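Local coordinates for putative methylase (Clostridium difficile, PDB 3LDU), which probably methylates guanine bases of ribosomal RNA, and holds GTP in its Rossmann-like methyltransferase domain, at residues 84-87 and 88-91; 270-273 and 274-278. One frame throughout, in Å; residues are numbered along the deposited sequence.

Both contacts are local, each made within one continuous run of chain, and they lie in separate parts of the protein. Contact 1 is a turn in the THUMP domain, between helix 74-82 and strand 98-104, while contact 2 is two turns of helix 267-280 in the methyltransferase domain. Their centres are about 45 Å apart and their nearest atoms about 35 Å, with the centre of the chain between them. Contact 2 is the one close to the ligand: the side chain of Asn276 is about 7 Å from the bound GTP, and Ile270 and Ile272 approach side chains of two GTP-binding residues. Contact 1 lies away from that pocket.

Contact 1: residues 84-87 and 88-91; sequences INWS and RYIP
Asn85, the centre of an inverse gamma turn with a weak Trp86 N to Ile84 O bond, meets Arg88 in the THUMP domain, on the loop from helix 74-82 to strand 98-104. Their side chains cross at about a right angle, with amide and guanidinium planes 79° apart, and Asn85 OD1 lies against the aliphatic part of the arginine, 3.1 Å from Arg88 CG. With the chain bent at chi3 (43°), one guanidinium face lies under Tyr89 OH, at too poor an angle for a hydrogen bond. Arg88 CB stands over the centre of the Tyr89 ring, 4.0 Å above its plane. At the edge of that ring, near its plane, comes Ile84 CG2; the same methyl lies over one face of the Trp86 indole. Trp86 and Ile90 run side by side and point the same way, CE3 of Trp86 being 4.0 Å from CG1 of Ile90. This apolar side packs on strands 63-70 and 153-159 and helix 111-129: Trp86 touches Ile66, Ile156 and Leu126, and its NE1 is bonded to Thr81 O. Asn85 ND2 donates to Ser87 OG (2.8 Å), the hydroxyl oxygen standing 29° out of the amide plane. Arg88 N donates to Asn85 O (3.2 Å), and the backbone closes further through Trp86 O, which accepts Tyr89 N from above the carbonyl plane at 2.9 Å and Ile90 N almost straight down the C=O direction at 2.8 Å.

Contact 2: residues 270-273 and 274-278; sequences IDIA and RENAE
Ile270 and Arg274 are one helical turn apart, and their side chains cross obliquely. Arg274 is extended from CG to NE (chi2 179°), which carries its guanidinium group past the isoleucine. Ile270 CG2 then lies over one face of that group, 3.9 Å above its plane and offset toward the rim. The far end of the arginine is held by a hydrogen bond from NH2 to Phe288 O on strand 286-290, tying the helix to the neighbouring strand. Ile272 and Asn276 instead lie side by side and point the same way. Chi1 of -70° in Ile272 sets CG2 opposite the backbone N, and this methyl meets the amide of Asn276, 3.6 Å from ND2; that nitrogen is buried and has no partner in the model. The aliphatic part of Glu275 leans back on the preceding turn, its CG 3.3 Å from Asp271 O. Four i to i+4 backbone bonds join the two segments, from Arg274 N to Ile270 O (2.9 Å) through Ala277 N to Ala273 O (2.9 Å), with no N-H...O angle below 159°. Ala273 and Ala277 face the sheet and both touch Phe288, while Ile270 approaches Asp264 and Ile272 approaches Ser206, both GTP-binding residues. The arrangement is that of the helix in a beta-alpha-beta unit, strands 260-264 and 286-290 with helix 267-280 between them, in a Rossmann-like methyltransferase fold.

Contact 1: residues 84-87 and 88-91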
ATOM      1  N   ILE A  84     -25.041 -17.093  -7.915  1.00 29.76           N
ATOM      2  CA  ILE A  84     -23.660 -17.201  -8.372  1.00 29.48           C
ATOM      3  C   ILE A  84     -23.241 -18.664  -8.281  1.00 32.61           C
ATOM      4  O   ILE A  84     -23.647 -19.363  -7.353  1.00 30.01           O
ATOM      5  CB  ILE A  84     -22.734 -16.343  -7.497  1.00 27.02           C
ATOM      6  CG1 ILE A  84     -23.101 -14.867  -7.644  1.00 27.81           C
ATOM      7  CG2 ILE A  84     -21.257 -16.591  -7.839  1.00 26.94           C
ATOM      8  CD1 ILE A  84     -22.453 -13.990  -6.600  1.00 28.09           C
ATOM      9  N   ASN A  85     -22.452 -19.139  -9.245  1.00 31.92           N
ATOM     10  CA  ASN A  85     -21.967 -20.511  -9.199  1.00 36.58           C
ATOM     11  C   ASN A  85     -20.729 -20.580  -8.327  1.00 32.34           C
ATOM     12  O   ASN A  85     -19.601 -20.513  -8.821  1.00 33.81           O
ATOM     13  CB  ASN A  85     -21.663 -21.052 -10.598  1.00 45.20           C
ATOM     14  CG  ASN A  85     -21.242 -22.520 -10.578  1.00 50.48           C
ATOM     15  OD1 ASN A  85     -20.699 -23.037 -11.556  1.00 61.01           O
ATOM     16  ND2 ASN A  85     -21.498 -23.197  -9.464  1.00 40.17           N
ATOM     17  N   TRP A  86     -20.941 -20.695  -7.021  1.00 29.24           N
ATOM     18  CA  TRP A  86     -19.828 -20.626  -6.086  1.00 26.86           C
ATOM     19  C   TRP A  86     -18.844 -21.790  -6.186  1.00 31.17           C
ATOM     20  O   TRP A  86     -17.667 -21.628  -5.865  1.00 29.38           O
ATOM     21  CB  TRP A  86     -20.328 -20.415  -4.654  1.00 25.25           C
ATOM     22  CG  TRP A  86     -20.714 -18.989  -4.432  1.00 25.79           C
ATOM     23  CD1 TRP A  86     -21.980 -18.463  -4.409  1.00 25.98           C
ATOM     24  CD2 TRP A  86     -19.818 -17.886  -4.250  1.00 23.49           C
ATOM     25  NE1 TRP A  86     -21.917 -17.098  -4.206  1.00 23.82           N
ATOM     26  CE2 TRP A  86     -20.603 -16.727  -4.111  1.00 25.98           C
ATOM     27  CE3 TRP A  86     -18.426 -17.778  -4.191  1.00 25.51           C
ATOM     28  CZ2 TRP A  86     -20.039 -15.468  -3.901  1.00 21.80           C
ATOM     29  CZ3 TRP A  86     -17.869 -16.516  -3.980  1.00 26.07           C
ATOM     30  CH2 TRP A  86     -18.676 -15.385  -3.849  1.00 24.19           C
ATOM     31  N   SER A  87     -19.316 -22.955  -6.626  1.00 27.58           N
ATOM     32  CA  SER A  87     -18.435 -24.112  -6.779  1.00 24.82           C
ATOM     33  C   SER A  87     -17.304 -23.865  -7.785  1.00 30.76           C
ATOM     34  O   SER A  87     -16.279 -24.548  -7.752  1.00 34.71           O
ATOM     35  CB  SER A  87     -19.236 -25.351  -7.194  1.00 31.10           C
ATOM     36  OG  SER A  87     -19.813 -25.168  -8.474  1.00 32.29           O
ATOM     37  N   ARG A  88     -17.493 -22.899  -8.681  1.00 29.78           N
ATOM     38  CA  ARG A  88     -16.446 -22.525  -9.634  1.00 39.96           C
ATOM     39  C   ARG A  88     -15.246 -21.888  -8.931  1.00 36.01           C
ATOM     40  O   ARG A  88     -14.118 -21.959  -9.419  1.00 32.88           O
ATOM     41  CB  ARG A  88     -16.984 -21.543 -10.683  1.00 44.09           C
ATOM     42  CG  ARG A  88     -17.735 -22.181 -11.842  1.00 60.30           C
ATOM     43  CD  ARG A  88     -18.131 -21.125 -12.871  1.00 71.96           C
ATOM     44  NE  ARG A  88     -17.042 -20.180 -13.119  1.00 78.45           N
ATOM     45  CZ  ARG A  88     -17.151 -19.088 -13.871  1.00 79.71           C
ATOM     46  NH1 ARG A  88     -18.304 -18.791 -14.455  1.00 82.85           N
ATOM     47  NH2 ARG A  88     -16.105 -18.289 -14.036  1.00 77.32           N
ATOM     48  N   TYR A  89     -15.497 -21.279  -7.778  1.00 29.17           N
ATOM     49  CA  TYR A  89     -14.488 -20.487  -7.086  1.00 24.17           C
ATOM     50  C   TYR A  89     -14.052 -21.072  -5.754  1.00 30.80           C
ATOM     51  O   TYR A  89     -12.912 -20.876  -5.334  1.00 31.09           O
ATOM     52  CB  TYR A  89     -15.030 -19.086  -6.846  1.00 27.19           C
ATOM     53  CG  TYR A  89     -15.500 -18.436  -8.113  1.00 28.95           C
ATOM     54  CD1 TYR A  89     -14.593 -18.043  -9.086  1.00 33.45           C
ATOM     55  CD2 TYR A  89     -16.845 -18.227  -8.343  1.00 25.50           C
ATOM     56  CE1 TYR A  89     -15.017 -17.452 -10.248  1.00 36.97           C
ATOM     57  CE2 TYR A  89     -17.279 -17.637  -9.501  1.00 29.72           C
ATOM     58  CZ  TYR A  89     -16.363 -17.246 -10.449  1.00 39.33           C
ATOM     59  OH  TYR A  89     -16.804 -16.652 -11.607  1.00 51.65           O
ATOM     60  N   ILE A  90     -14.981 -21.749  -5.083  1.00 30.94           N
ATOM     61  CA  ILE A  90     -14.732 -22.388  -3.790  1.00 26.94           C
ATOM     62  C   ILE A  90     -14.797 -23.900  -3.975  1.00 25.01           C
ATOM     63  O   ILE A  90     -15.865 -24.431  -4.229  1.00 28.98           O
ATOM     64  CB  ILE A  90     -15.810 -21.989  -2.727  1.00 24.50           C
ATOM     65  CG1 ILE A  90     -15.947 -20.462  -2.616  1.00 27.61           C
ATOM     66  CG2 ILE A  90     -15.477 -22.588  -1.363  1.00 29.26           C
ATOM     67  CD1 ILE A  90     -14.642 -19.750  -2.491  1.00 46.54           C
ATOM     68  N   PRO A  91     -13.652 -24.585  -3.849  1.00 25.35           N
ATOM     69  CA  PRO A  91     -13.595 -26.031  -4.085  1.00 30.34           C
ATOM     70  C   PRO A  91     -14.078 -26.840  -2.890  1.00 32.29           C
ATOM     71  O   PRO A  91     -14.271 -26.315  -1.794  1.00 28.91           O
ATOM     72  CB  PRO A  91     -12.109 -26.280  -4.318  1.00 30.99           C
ATOM     73  CG  PRO A  91     -11.437 -25.236  -3.505  1.00 27.37           C
ATOM     74  CD  PRO A  91     -12.323 -24.033  -3.536  1.00 26.54           C
TER

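Contact 2: residues 270-273 and 274-278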
ATOM      1  N   ILE A 270      17.034   4.564  15.203  1.00 22.06           N
ATOM      2  CA  ILE A 270      18.134   4.227  14.303  1.00 25.41           C
ATOM      3  C   ILE A 270      18.507   2.742  14.420  1.00 26.32           C
ATOM      4  O   ILE A 270      18.737   2.065  13.411  1.00 24.49           O
ATOM      5  CB  ILE A 270      19.371   5.114  14.562  1.00 21.96           C
ATOM      6  CG1 ILE A 270      19.043   6.579  14.256  1.00 23.76           C
ATOM      7  CG2 ILE A 270      20.570   4.633  13.744  1.00 23.81           C
ATOM      8  CD1 ILE A 270      18.499   6.793  12.867  1.00 20.39           C
ATOM      9  N   ASP A 271      18.554   2.232  15.647  1.00 22.01           N
ATOM     10  CA  ASP A 271      18.859   0.816  15.849  1.00 23.70           C
ATOM     11  C   ASP A 271      17.812  -0.046  15.139  1.00 25.58           C
ATOM     12  O   ASP A 271      18.145  -1.055  14.515  1.00 24.32           O
ATOM     13  CB  ASP A 271      18.871   0.469  17.340  1.00 27.36           C
ATOM     14  CG  ASP A 271      20.084   1.022  18.067  1.00 37.62           C
ATOM     15  OD1 ASP A 271      21.115   1.282  17.413  1.00 33.42           O
ATOM     16  OD2 ASP A 271      20.006   1.186  19.301  1.00 35.87           O
ATOM     17  N   ILE A 272      16.550   0.358  15.262  1.00 23.00           N
ATOM     18  CA  ILE A 272      15.439  -0.387  14.685  1.00 27.41           C
ATOM     19  C   ILE A 272      15.512  -0.302  13.170  1.00 22.55           C
ATOM     20  O   ILE A 272      15.299  -1.298  12.472  1.00 23.85           O
ATOM     21  CB  ILE A 272      14.074   0.151  15.189  1.00 29.33           C
ATOM     22  CG1 ILE A 272      13.886  -0.196  16.674  1.00 31.72           C
ATOM     23  CG2 ILE A 272      12.918  -0.410  14.352  1.00 28.40           C
ATOM     24  CD1 ILE A 272      12.655   0.437  17.317  1.00 30.21           C
ATOM     25  N   ALA A 273      15.802   0.895  12.671  1.00 20.63           N
ATOM     26  CA  ALA A 273      15.887   1.122  11.236  1.00 19.91           C
ATOM     27  C   ALA A 273      16.955   0.221  10.619  1.00 19.92           C
ATOM     28  O   ALA A 273      16.725  -0.386   9.571  1.00 19.71           O
ATOM     29  CB  ALA A 273      16.194   2.605  10.934  1.00 19.34           C
ATOM     30  N   ARG A 274      18.124   0.152  11.254  1.00 19.87           N
ATOM     31  CA  ARG A 274      19.190  -0.739  10.787  1.00 20.89           C
ATOM     32  C   ARG A 274      18.739  -2.201  10.759  1.00 23.72           C
ATOM     33  O   ARG A 274      18.978  -2.913   9.784  1.00 25.79           O
ATOM     34  CB  ARG A 274      20.442  -0.583  11.642  1.00 22.54           C
ATOM     35  CG  ARG A 274      21.073   0.797  11.487  1.00 19.27           C
ATOM     36  CD  ARG A 274      22.293   0.926  12.377  1.00 23.85           C
ATOM     37  NE  ARG A 274      23.068   2.122  12.064  1.00 25.66           N
ATOM     38  CZ  ARG A 274      24.122   2.524  12.770  1.00 27.82           C
ATOM     39  NH1 ARG A 274      24.503   1.819  13.825  1.00 26.87           N
ATOM     40  NH2 ARG A 274      24.791   3.630  12.428  1.00 24.53           N
ATOM     41  N   GLU A 275      18.087  -2.642  11.827  1.00 22.51           N
ATOM     42  CA  GLU A 275      17.575  -4.022  11.889  1.00 23.71           C
ATOM     43  C   GLU A 275      16.571  -4.282  10.779  1.00 23.85           C
ATOM     44  O   GLU A 275      16.600  -5.333  10.113  1.00 22.58           O
ATOM     45  CB  GLU A 275      16.901  -4.279  13.235  1.00 28.42           C
ATOM     46  CG  GLU A 275      17.872  -4.384  14.404  1.00 39.40           C
ATOM     47  CD  GLU A 275      17.171  -4.373  15.751  1.00 52.07           C
ATOM     48  OE1 GLU A 275      17.859  -4.199  16.781  1.00 57.89           O
ATOM     49  OE2 GLU A 275      15.933  -4.531  15.783  1.00 51.44           O
ATOM     50  N   ASN A 276      15.668  -3.325  10.591  1.00 20.38           N
ATOM     51  CA  ASN A 276      14.614  -3.467   9.588  1.00 26.70           C
ATOM     52  C   ASN A 276      15.188  -3.530   8.170  1.00 28.06           C
ATOM     53  O   ASN A 276      14.735  -4.336   7.346  1.00 22.31           O
ATOM     54  CB  ASN A 276      13.567  -2.353   9.711  1.00 25.65           C
ATOM     55  CG  ASN A 276      12.636  -2.546  10.902  1.00 28.12           C
ATOM     56  OD1 ASN A 276      12.701  -3.554  11.602  1.00 33.36           O
ATOM     57  ND2 ASN A 276      11.761  -1.563  11.135  1.00 31.18           N
ATOM     58  N   ALA A 277      16.179  -2.688   7.884  1.00 21.72           N
ATOM     59  CA  ALA A 277      16.817  -2.718   6.572  1.00 24.20           C
ATOM     60  C   ALA A 277      17.487  -4.063   6.308  1.00 25.44           C
ATOM     61  O   ALA A 277      17.467  -4.549   5.184  1.00 23.29           O
ATOM     62  CB  ALA A 277      17.820  -1.591   6.430  1.00 25.53           C
ATOM     63  N   GLU A 278      18.072  -4.664   7.343  1.00 22.38           N
ATOM     64  CA  GLU A 278      18.718  -5.973   7.203  1.00 27.66           C
ATOM     65  C   GLU A 278      17.673  -7.024   6.868  1.00 27.74           C
ATOM     66  O   GLU A 278      17.875  -7.879   6.007  1.00 29.03           O
ATOM     67  CB  GLU A 278      19.437  -6.374   8.492  1.00 34.82           C
ATOM     68  CG  GLU A 278      20.640  -5.517   8.828  1.00 42.76           C
ATOM     69  CD  GLU A 278      21.526  -6.147   9.887  1.00 63.25           C
ATOM     70  OE1 GLU A 278      21.310  -7.338  10.216  1.00 66.71           O
ATOM     71  OE2 GLU A 278      22.442  -5.454  10.384  1.00 67.33           O
TER